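Ufm1-specific protease (Caenorhabditis elegans, PDB 5EJJ) cleaves, as a thiol protease, the peptide bond at the C-terminal glycine of the ubiquitin-like modifier Ufm1, and is required to localise certain odorant receptors to olfactory cilia. Local coordinates at residues A[6-11]-A[117-122]; A[93-98]-A[108-113]; A[382-387]-A[394-399]. All coordinates share one frame; numbering follows the deposited sequence.

Interaction 1: residues A[6-11]-A[117-122]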
loop_
_atom_site.group_PDB
_atom_site.type_symbol
_atom_site.label_atom_id
_atom_site.label_comp_id
_atom_site.label_asym_id
_atom_site.label_seq_id
_atom_site.Cartn_x
_atom_site.Cartn_y
_atom_site.Cartn_z
ATOM N N ILE A 6 4.432 -0.060 -21.467
ATOM C CA ILE A 6 4.225 -1.052 -20.436
ATOM C C ILE A 6 5.444 -1.127 -19.517
ATOM O O ILE A 6 6.575 -0.801 -19.916
ATOM C CB ILE A 6 3.937 -2.405 -21.081
ATOM C CG1 ILE A 6 3.476 -3.422 -20.048
ATOM C CG2 ILE A 6 5.131 -2.878 -21.873
ATOM C CD1 ILE A 6 3.096 -4.759 -20.667
ATOM N N ASP A 7 5.214 -1.512 -18.266
ATOM C CA ASP A 7 6.324 -1.816 -17.385
ATOM C C ASP A 7 6.510 -3.325 -17.373
ATOM O O ASP A 7 5.875 -4.032 -16.572
ATOM C CB ASP A 7 6.053 -1.275 -15.993
ATOM C CG ASP A 7 7.245 -1.410 -15.054
ATOM O OD1 ASP A 7 8.034 -2.372 -15.192
ATOM O OD2 ASP A 7 7.375 -0.546 -14.150
ATOM N N ALA A 8 7.375 -3.813 -18.270
ATOM C CA ALA A 8 7.637 -5.245 -18.391
ATOM C C ALA A 8 8.179 -5.918 -17.117
ATOM O O ALA A 8 7.796 -7.041 -16.823
ATOM C CB ALA A 8 8.525 -5.510 -19.547
ATOM N N GLN A 9 9.052 -5.250 -16.363
ATOM C CA GLN A 9 9.549 -5.837 -15.114
ATOM C C GLN A 9 8.376 -6.170 -14.229
ATOM O O GLN A 9 8.259 -7.297 -13.721
ATOM C CB GLN A 9 10.476 -4.896 -14.331
ATOM C CG GLN A 9 11.736 -4.397 -15.048
ATOM C CD GLN A 9 12.725 -5.508 -15.410
ATOM O OE1 GLN A 9 12.449 -6.708 -15.210
ATOM N NE2 GLN A 9 13.887 -5.111 -15.957
ATOM N N ALA A 10 7.502 -5.172 -14.062
ATOM C CA ALA A 10 6.333 -5.272 -13.194
ATOM C C ALA A 10 5.504 -6.486 -13.608
ATOM O O ALA A 10 5.155 -7.323 -12.771
ATOM C CB ALA A 10 5.544 -4.019 -13.274
ATOM N N MET A 11 5.246 -6.596 -14.916
ATOM C CA MET A 11 4.565 -7.753 -15.507
ATOM C C MET A 11 5.206 -9.077 -15.131
ATOM O O MET A 11 4.517 -9.943 -14.615
ATOM C CB MET A 11 4.523 -7.641 -17.023
ATOM C CG MET A 11 3.907 -8.861 -17.702
ATOM S SD MET A 11 3.832 -8.743 -19.520
ATOM C CE MET A 11 5.566 -8.628 -19.951
ATOM N N PHE A 117 4.569 -2.326 -28.523
ATOM C CA PHE A 117 4.839 -1.963 -27.132
ATOM C C PHE A 117 6.234 -1.430 -26.862
ATOM O O PHE A 117 7.188 -1.837 -27.513
ATOM C CB PHE A 117 4.531 -3.129 -26.206
ATOM C CG PHE A 117 3.081 -3.398 -26.097
ATOM C CD1 PHE A 117 2.417 -4.061 -27.118
ATOM C CD2 PHE A 117 2.360 -2.935 -25.012
ATOM C CE1 PHE A 117 1.070 -4.287 -27.045
ATOM C CE2 PHE A 117 1.002 -3.164 -24.931
ATOM C CZ PHE A 117 0.355 -3.839 -25.951
ATOM N N ASN A 118 6.330 -0.521 -25.891
ATOM C CA ASN A 118 7.601 0.029 -25.422
ATOM C C ASN A 118 7.762 -0.174 -23.941
ATOM O O ASN A 118 6.888 0.209 -23.197
ATOM C CB ASN A 118 7.648 1.527 -25.649
ATOM C CG ASN A 118 7.951 1.893 -27.073
ATOM O OD1 ASN A 118 7.266 1.452 -28.002
ATOM N ND2 ASN A 118 8.982 2.720 -27.263
ATOM N N ASN A 119 8.885 -0.741 -23.503
ATOM C CA ASN A 119 9.160 -0.861 -22.068
ATOM C C ASN A 119 9.395 0.469 -21.343
ATOM O O ASN A 119 10.066 1.353 -21.852
ATOM C CB ASN A 119 10.346 -1.770 -21.798
ATOM C CG ASN A 119 10.625 -1.894 -20.322
ATOM O OD1 ASN A 119 9.938 -2.620 -19.613
ATOM N ND2 ASN A 119 11.599 -1.150 -19.840
ATOM N N GLU A 120 8.863 0.602 -20.142
ATOM C CA GLU A 120 8.949 1.869 -19.457
ATOM C C GLU A 120 8.719 1.642 -17.988
ATOM O O GLU A 120 7.955 0.761 -17.611
ATOM C CB GLU A 120 7.902 2.815 -20.016
ATOM C CG GLU A 120 7.276 3.773 -19.019
ATOM C CD GLU A 120 6.517 4.899 -19.715
ATOM O OE1 GLU A 120 7.150 5.538 -20.605
ATOM O OE2 GLU A 120 5.308 5.123 -19.385
ATOM N N HIS A 121 9.406 2.405 -17.148
ATOM C CA HIS A 121 9.280 2.198 -15.726
ATOM C C HIS A 121 8.197 3.174 -15.285
ATOM O O HIS A 121 8.474 4.328 -14.988
ATOM C CB HIS A 121 10.628 2.402 -15.018
ATOM C CG HIS A 121 10.560 2.277 -13.524
ATOM N ND1 HIS A 121 9.902 1.245 -12.889
ATOM C CD2 HIS A 121 11.066 3.065 -12.540
ATOM C CE1 HIS A 121 10.001 1.401 -11.576
ATOM N NE2 HIS A 121 10.702 2.497 -11.340
ATOM N N VAL A 122 6.953 2.696 -15.295
ATOM C CA VAL A 122 5.776 3.509 -15.022
ATOM C C VAL A 122 5.753 3.934 -13.571
ATOM O O VAL A 122 5.960 3.089 -12.688
ATOM C CB VAL A 122 4.499 2.702 -15.266
ATOM C CG1 VAL A 122 3.268 3.592 -15.080
ATOM C CG2 VAL A 122 4.535 2.041 -16.642
HETATM O O HOH W 1 10.035 -2.744 -17.134
#
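Asn119 OD1 is gripped from the other segment by Ala8 N at 3.1 Å and also accepts a hydrogen bond from a water molecule, modelled rather close. The amide hydrogen of Ala8 approaches nearly end-on to the side-chain carbonyl, with a C=O...N angle of 159° and the donor only slightly off the carbonyl plane. Asn119 reaches this point because its CG lies trans to the backbone N (chi1 -180°), which carries the amide to the start of helix 8-19. There the same water donates to Asp7 OD1 and accepts from Gln9 N, linking the asparagine to the turn that opens the helix. Asp7 is the N-cap: its OD1 receives Ala10 N at 3.1 Å, from above the carboxylate plane. The other oxygen, OD2, faces 117-122 and accepts two weak bonds, one from His121 ND1 at 3.3 Å and one from Val122 N at 3.5 Å. The histidine meets it at the ring edge, and carboxylate and imidazole planes stand 80° apart. One carboxylate thus caps a helix with OD1 and, through two weak bonds to OD2, also touches the chain leaving strand 117-119. That strand pairs in parallel with strand 4-6 as a separate two-stranded sheet: Ile6 N donates to Asn118 O at 3.0 Å, and Glu120 N returns a weak bond to Ile6 O. Trp4 continues the backbone pairing with Asn118. The Ile6 side chain lies on the same face as that of Asn119, and its CG2 passes obliquely by the Phe117 ring, 4.2 Å from CD2. Further along, Ile6 packs on Phe110 of helix 107-113 and on Val46 of strand 45-53. At the root of the Asp7 side chain, Val122 CG2 rests 3.7 Å from Asp7 CB.

Interaction 2: residues A[93-98]-A[108-113]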
loop_
_atom_site.group_PDB
_atom_site.type_symbol
_atom_site.label_atom_id
_atom_site.label_comp_id
_atom_site.label_asym_id
_atom_site.label_seq_id
_atom_site.Cartn_x
_atom_site.Cartn_y
_atom_site.Cartn_z
ATOM N N PHE A 93 -6.040 -5.575 -27.954
ATOM C CA PHE A 93 -4.814 -6.277 -28.369
ATOM C C PHE A 93 -4.578 -7.544 -27.558
ATOM O O PHE A 93 -5.250 -7.781 -26.543
ATOM C CB PHE A 93 -3.582 -5.382 -28.285
ATOM C CG PHE A 93 -3.253 -4.935 -26.894
ATOM C CD1 PHE A 93 -2.572 -5.770 -26.021
ATOM C CD2 PHE A 93 -3.621 -3.665 -26.459
ATOM C CE1 PHE A 93 -2.287 -5.364 -24.743
ATOM C CE2 PHE A 93 -3.331 -3.246 -25.172
ATOM C CZ PHE A 93 -2.663 -4.101 -24.313
ATOM N N THR A 94 -3.623 -8.357 -28.008
ATOM C CA THR A 94 -3.153 -9.488 -27.200
ATOM C C THR A 94 -1.631 -9.508 -27.059
ATOM O O THR A 94 -0.901 -9.438 -28.054
ATOM C CB THR A 94 -3.644 -10.849 -27.724
ATOM O OG1 THR A 94 -5.077 -10.842 -27.814
ATOM C CG2 THR A 94 -3.225 -11.940 -26.763
ATOM N N LEU A 95 -1.146 -9.573 -25.823
ATOM C CA LEU A 95 0.285 -9.735 -25.618
ATOM C C LEU A 95 0.660 -11.165 -26.000
ATOM O O LEU A 95 -0.047 -12.133 -25.649
ATOM C CB LEU A 95 0.690 -9.456 -24.168
ATOM C CG LEU A 95 0.476 -8.063 -23.575
ATOM C CD1 LEU A 95 0.959 -8.061 -22.136
ATOM C CD2 LEU A 95 1.200 -7.013 -24.380
ATOM N N GLN A 96 1.760 -11.302 -26.737
ATOM C CA GLN A 96 2.285 -12.626 -27.027
ATOM C C GLN A 96 3.429 -12.919 -26.081
ATOM O O GLN A 96 4.354 -12.124 -25.945
ATOM C CB GLN A 96 2.715 -12.721 -28.482
ATOM C CG GLN A 96 1.559 -12.492 -29.445
ATOM C CD GLN A 96 0.426 -13.478 -29.229
ATOM O OE1 GLN A 96 0.646 -14.628 -28.829
ATOM N NE2 GLN A 96 -0.799 -13.031 -29.489
ATOM N N LEU A 97 3.344 -14.044 -25.395
ATOM C CA LEU A 97 4.292 -14.339 -24.333
ATOM C C LEU A 97 4.779 -15.774 -24.407
ATOM O O LEU A 97 4.093 -16.641 -24.952
ATOM C CB LEU A 97 3.641 -14.118 -22.970
ATOM C CG LEU A 97 3.152 -12.733 -22.575
ATOM C CD1 LEU A 97 2.707 -12.764 -21.117
ATOM C CD2 LEU A 97 4.230 -11.693 -22.802
ATOM N N THR A 98 5.960 -16.020 -23.852
ATOM C CA THR A 98 6.502 -17.365 -23.764
ATOM C C THR A 98 6.914 -17.600 -22.322
ATOM O O THR A 98 7.154 -16.636 -21.580
ATOM C CB THR A 98 7.742 -17.525 -24.640
ATOM O OG1 THR A 98 8.874 -16.955 -23.969
ATOM C CG2 THR A 98 7.544 -16.830 -25.984
ATOM N N SER A 108 14.283 -7.955 -23.447
ATOM C CA SER A 108 14.924 -8.304 -24.706
ATOM C C SER A 108 13.904 -9.073 -25.640
ATOM O O SER A 108 13.537 -8.594 -26.731
ATOM C CB SER A 108 16.287 -9.060 -24.404
ATOM O OG SER A 108 16.923 -8.807 -23.101
ATOM N N GLU A 109 13.397 -10.221 -25.180
ATOM C CA GLU A 109 12.508 -11.063 -25.995
ATOM C C GLU A 109 11.100 -10.501 -26.167
ATOM O O GLU A 109 10.458 -10.694 -27.219
ATOM C CB GLU A 109 12.372 -12.465 -25.390
ATOM C CG GLU A 109 13.653 -13.292 -25.325
ATOM C CD GLU A 109 13.436 -14.643 -24.631
ATOM O OE1 GLU A 109 14.309 -15.067 -23.825
ATOM O OE2 GLU A 109 12.380 -15.276 -24.896
ATOM N N PHE A 110 10.609 -9.847 -25.110
ATOM C CA PHE A 110 9.251 -9.283 -25.081
ATOM C C PHE A 110 9.037 -8.226 -26.168
ATOM O O PHE A 110 7.960 -8.136 -26.756
ATOM C CB PHE A 110 8.907 -8.697 -23.699
ATOM C CG PHE A 110 7.626 -7.902 -23.689
ATOM C CD1 PHE A 110 6.404 -8.536 -23.515
ATOM C CD2 PHE A 110 7.640 -6.523 -23.884
ATOM C CE1 PHE A 110 5.220 -7.811 -23.520
ATOM C CE2 PHE A 110 6.449 -5.789 -23.900
ATOM C CZ PHE A 110 5.240 -6.433 -23.720
ATOM N N LEU A 111 10.057 -7.422 -26.430
ATOM C CA LEU A 111 9.916 -6.397 -27.440
ATOM C C LEU A 111 9.788 -6.944 -28.856
ATOM O O LEU A 111 9.139 -6.318 -29.692
ATOM C CB LEU A 111 11.075 -5.429 -27.362
ATOM C CG LEU A 111 11.074 -4.674 -26.042
ATOM C CD1 LEU A 111 12.320 -3.765 -25.980
ATOM C CD2 LEU A 111 9.745 -3.891 -25.848
ATOM N N ASP A 112 10.402 -8.100 -29.120
ATOM C CA ASP A 112 10.434 -8.695 -30.465
ATOM C C ASP A 112 9.122 -9.366 -30.798
ATOM O O ASP A 112 8.704 -9.424 -31.960
ATOM C CB ASP A 112 11.523 -9.756 -30.559
ATOM C CG ASP A 112 12.911 -9.171 -30.461
ATOM O OD1 ASP A 112 13.516 -9.264 -29.358
ATOM O OD2 ASP A 112 13.388 -8.616 -31.488
ATOM N N MET A 113 8.490 -9.895 -29.761
ATOM C CA MET A 113 7.218 -10.563 -29.907
ATOM C C MET A 113 6.029 -9.589 -29.923
ATOM O O MET A 113 4.906 -9.984 -30.270
ATOM C CB MET A 113 7.061 -11.555 -28.770
ATOM C CG MET A 113 6.372 -12.816 -29.161
ATOM S SD MET A 113 7.503 -14.177 -28.950
ATOM C CE MET A 113 8.739 -13.729 -30.183
#
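Met113 lies over Gln96 of the strand and Thr98 just beyond it, and can be followed outward atom by atom. Its CB sits 4.0 Å from Gln96 O, at the strand backbone. CG then settles against Gln96 CB at 3.7 Å, the methionine's nearest approach to the strand. SD moves two residues on, coming 4.0 Å from Thr98 CG2, where the two side chains cross at about a right angle. Bends at chi2 (117°) and chi3 take the methionine along the strand rather than straight into it. Thr98 OG1, the polar branch, is used elsewhere: it caps helix 99-104 by accepting from Met101 N. Phe110 makes the more deeply buried part of the contact. With CG trans to the backbone N (chi1 170°), its ring is brought to the buried side of the strand, where two leucines touch its rim. Leu97 CD2 lies in the ring plane, 3.9 Å from Phe110 CD1, and Leu95 CD2 reaches Phe110 CZ at 4.1 Å. Both leucines also pack on Leu79 of the neighbouring strand 74-81, so the phenylalanine joins a shared hydrophobic layer. Strand 94-97 is an outermost strand of a mixed four-stranded sheet, and helix 107-113 runs back along it at 131°, a helix-on-sheet packing within the N-terminal MPN domain.

Interaction 3: residues A[382-387]-A[394-399]; sequences HHYMQD and WGCAYR
Trp394 brings its backbone N within 4.4 Å of Tyr384 OH, at the start of a segment that leads into the catalytic helix of a clan CA, papain-like cysteine protease of the C78 family. Gly395 follows, its backbone atom C in the plane of the Tyr384 ring and 3.8 Å from Tyr384 CE1, so that the backbone runs past the edge of the tyrosine. Cys396, the inferred nucleophile, belongs to helix 396-409. Its backbone N also lies in the tyrosine plane, 3.3 Å from OH, and its CB packs 4.0 Å from Tyr384 CZ. The same ring meets that of His522, the inferred active-site histidine, at a steep angle, and Cys396 also touches His522; Tyr384 thus lines the catalytic centre. A phenol beside the backbone N of the nucleophile is consistent with a role in the oxyanion hole, as proposed for the equivalent tyrosine in relatives. One turn further on, Arg399 points back into the loop 382-387 and carries the largest share of the contact. Its CG lies 4.3 Å from Tyr384 CD1, in an oblique approach to the ring, and its carbonyl O is 3.8 Å from His382 CB. The chain bends at chi2 (-39°), and the guanidinium passes with one face against His383 O, though that approach is modelled too close to be relied on. Asp391 forms a salt bridge with NE and Gln402 accepts from NH1, both from outside the two segments. Asp387 comes from the opposite direction to the guanidinium edge, its carboxylate plane turned 76° from the guanidinium plane, and OD2 makes a weak salt-bridge hydrogen bond to Arg399 NH1 at 3.5 Å.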
loop_
_atom_site.group_PDB
_atom_site.type_symbol
_atom_site.label_atom_id
_atom_site.label_comp_id
_atom_site.label_asym_id
_atom_site.label_seq_id
_atom_site.Cartn_x
_atom_site.Cartn_y
_atom_site.Cartn_z
ATOM N N HIS A 382 8.230 7.564 15.574
ATOM C CA HIS A 382 8.010 7.960 16.962
ATOM C C HIS A 382 9.270 8.604 17.536
ATOM O O HIS A 382 10.387 8.301 17.108
ATOM C CB HIS A 382 7.620 6.762 17.819
ATOM C CG HIS A 382 6.460 5.987 17.283
ATOM N ND1 HIS A 382 5.260 5.883 17.956
ATOM C CD2 HIS A 382 6.318 5.265 16.146
ATOM C CE1 HIS A 382 4.431 5.127 17.260
ATOM N NE2 HIS A 382 5.047 4.743 16.154
ATOM N N HIS A 383 9.075 9.479 18.518
ATOM C CA HIS A 383 10.150 10.298 19.079
ATOM C C HIS A 383 9.778 10.878 20.452
ATOM O O HIS A 383 8.771 10.500 21.053
ATOM C CB HIS A 383 10.484 11.431 18.115
ATOM C CG HIS A 383 9.278 11.988 17.421
ATOM N ND1 HIS A 383 8.160 12.402 18.105
ATOM C CD2 HIS A 383 9.010 12.168 16.106
ATOM C CE1 HIS A 383 7.246 12.819 17.242
ATOM N NE2 HIS A 383 7.743 12.699 16.025
ATOM N N TYR A 384 10.595 11.807 20.937
ATOM C CA TYR A 384 10.332 12.490 22.206
ATOM C C TYR A 384 9.062 13.357 22.129
ATOM O O TYR A 384 8.570 13.640 21.040
ATOM C CB TYR A 384 11.543 13.358 22.596
ATOM C CG TYR A 384 12.742 12.591 23.114
ATOM C CD1 TYR A 384 12.647 11.242 23.426
ATOM C CD2 TYR A 384 13.965 13.223 23.310
ATOM C CE1 TYR A 384 13.737 10.535 23.913
ATOM C CE2 TYR A 384 15.064 12.523 23.798
ATOM C CZ TYR A 384 14.941 11.174 24.098
ATOM O OH TYR A 384 16.015 10.458 24.586
ATOM N N MET A 385 8.534 13.759 23.286
ATOM C CA MET A 385 7.426 14.729 23.374
ATOM C C MET A 385 6.193 14.380 22.523
ATOM O O MET A 385 5.582 15.262 21.915
ATOM C CB MET A 385 7.912 16.144 23.017
ATOM C CG MET A 385 9.321 16.501 23.511
ATOM S SD MET A 385 9.676 16.100 25.244
ATOM C CE MET A 385 11.302 16.833 25.406
ATOM N N GLN A 386 5.824 13.102 22.496
ATOM C CA GLN A 386 4.808 12.635 21.561
ATOM C C GLN A 386 3.439 12.387 22.192
ATOM O O GLN A 386 2.497 13.150 21.960
ATOM C CB GLN A 386 5.286 11.385 20.811
ATOM C CG GLN A 386 4.832 11.342 19.353
ATOM C CD GLN A 386 5.308 10.107 18.616
ATOM O OE1 GLN A 386 5.676 10.179 17.446
ATOM N NE2 GLN A 386 5.289 8.962 19.294
ATOM N N ASP A 387 3.324 11.328 22.988
ATOM C CA ASP A 387 2.028 10.948 23.552
ATOM C C ASP A 387 1.621 11.859 24.708
ATOM O O ASP A 387 0.941 11.421 25.641
ATOM C CB ASP A 387 2.046 9.491 24.017
ATOM C CG ASP A 387 2.724 8.571 23.022
ATOM O OD1 ASP A 387 2.657 8.875 21.806
ATOM O OD2 ASP A 387 3.328 7.554 23.455
ATOM N N TRP A 394 15.454 9.694 28.932
ATOM C CA TRP A 394 15.350 8.252 29.125
ATOM C C TRP A 394 14.667 7.447 28.003
ATOM O O TRP A 394 15.044 6.296 27.735
ATOM C CB TRP A 394 14.642 7.989 30.449
ATOM C CG TRP A 394 13.293 8.632 30.518
ATOM C CD1 TRP A 394 13.016 9.973 30.578
ATOM C CD2 TRP A 394 12.034 7.961 30.529
ATOM N NE1 TRP A 394 11.661 10.170 30.636
ATOM C CE2 TRP A 394 11.034 8.952 30.604
ATOM C CE3 TRP A 394 11.653 6.615 30.487
ATOM C CZ2 TRP A 394 9.677 8.639 30.636
ATOM C CZ3 TRP A 394 10.306 6.303 30.527
ATOM C CH2 TRP A 394 9.335 7.311 30.600
ATOM N N GLY A 395 13.670 8.047 27.356
ATOM C CA GLY A 395 12.829 7.339 26.401
ATOM C C GLY A 395 13.404 6.934 25.047
ATOM O O GLY A 395 12.773 6.140 24.353
ATOM N N CYS A 396 14.581 7.454 24.679
ATOM C CA CYS A 396 15.169 7.227 23.346
ATOM C C CYS A 396 14.958 5.819 22.762
ATOM O O CYS A 396 14.605 5.664 21.594
ATOM C CB CYS A 396 16.661 7.646 23.286
ATOM S SG CYS A 396 17.866 6.868 24.443
ATOM N N ALA A 397 15.136 4.798 23.585
ATOM C CA ALA A 397 15.001 3.436 23.106
ATOM C C ALA A 397 13.549 3.002 23.060
ATOM O O ALA A 397 13.195 2.121 22.288
ATOM C CB ALA A 397 15.812 2.486 23.965
ATOM N N TYR A 398 12.712 3.605 23.896
ATOM C CA TYR A 398 11.281 3.311 23.869
ATOM C C TYR A 398 10.719 3.681 22.504
ATOM O O TYR A 398 9.955 2.934 21.891
ATOM C CB TYR A 398 10.543 4.138 24.919
ATOM C CG TYR A 398 10.670 3.648 26.333
ATOM C CD1 TYR A 398 11.478 4.310 27.240
ATOM C CD2 TYR A 398 9.960 2.534 26.768
ATOM C CE1 TYR A 398 11.588 3.871 28.538
ATOM C CE2 TYR A 398 10.058 2.085 28.059
ATOM C CZ TYR A 398 10.878 2.759 28.942
ATOM O OH TYR A 398 10.993 2.328 30.240
ATOM N N ARG A 399 11.110 4.863 22.052
ATOM C CA ARG A 399 10.669 5.399 20.783
ATOM C C ARG A 399 11.057 4.476 19.632
ATOM O O ARG A 399 10.230 4.195 18.758
ATOM C CB ARG A 399 11.237 6.810 20.587
ATOM C CG ARG A 399 10.802 7.782 21.679
ATOM C CD ARG A 399 9.353 7.514 22.058
ATOM N NE ARG A 399 8.713 8.629 22.749
ATOM C CZ ARG A 399 7.395 8.795 22.820
ATOM N NH1 ARG A 399 6.581 7.930 22.226
ATOM N NH2 ARG A 399 6.889 9.839 23.464
#

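Overall arrangement
From the N terminus, residues 6-11 open a long loop of 105 residues that interaction 1 closes when the chain returns at 117-122. Within that loop, interaction 2 closes a much shorter one, mostly helical, between 93-98 and 108-113. Helix 107-113 runs on to strand 117-119, and the two contacts, with centres about 12 Å apart, share a core: Phe117 packs on Phe93 and Leu95, and Met11 on Phe110. Together they join the N-terminal strand and helix to the MPN sheet. Interaction 3 comes later, in series, closing a six-residue loop in the peptidase domain. Its centre lies about 43 Å from that of interaction 1, across the centre of the chain.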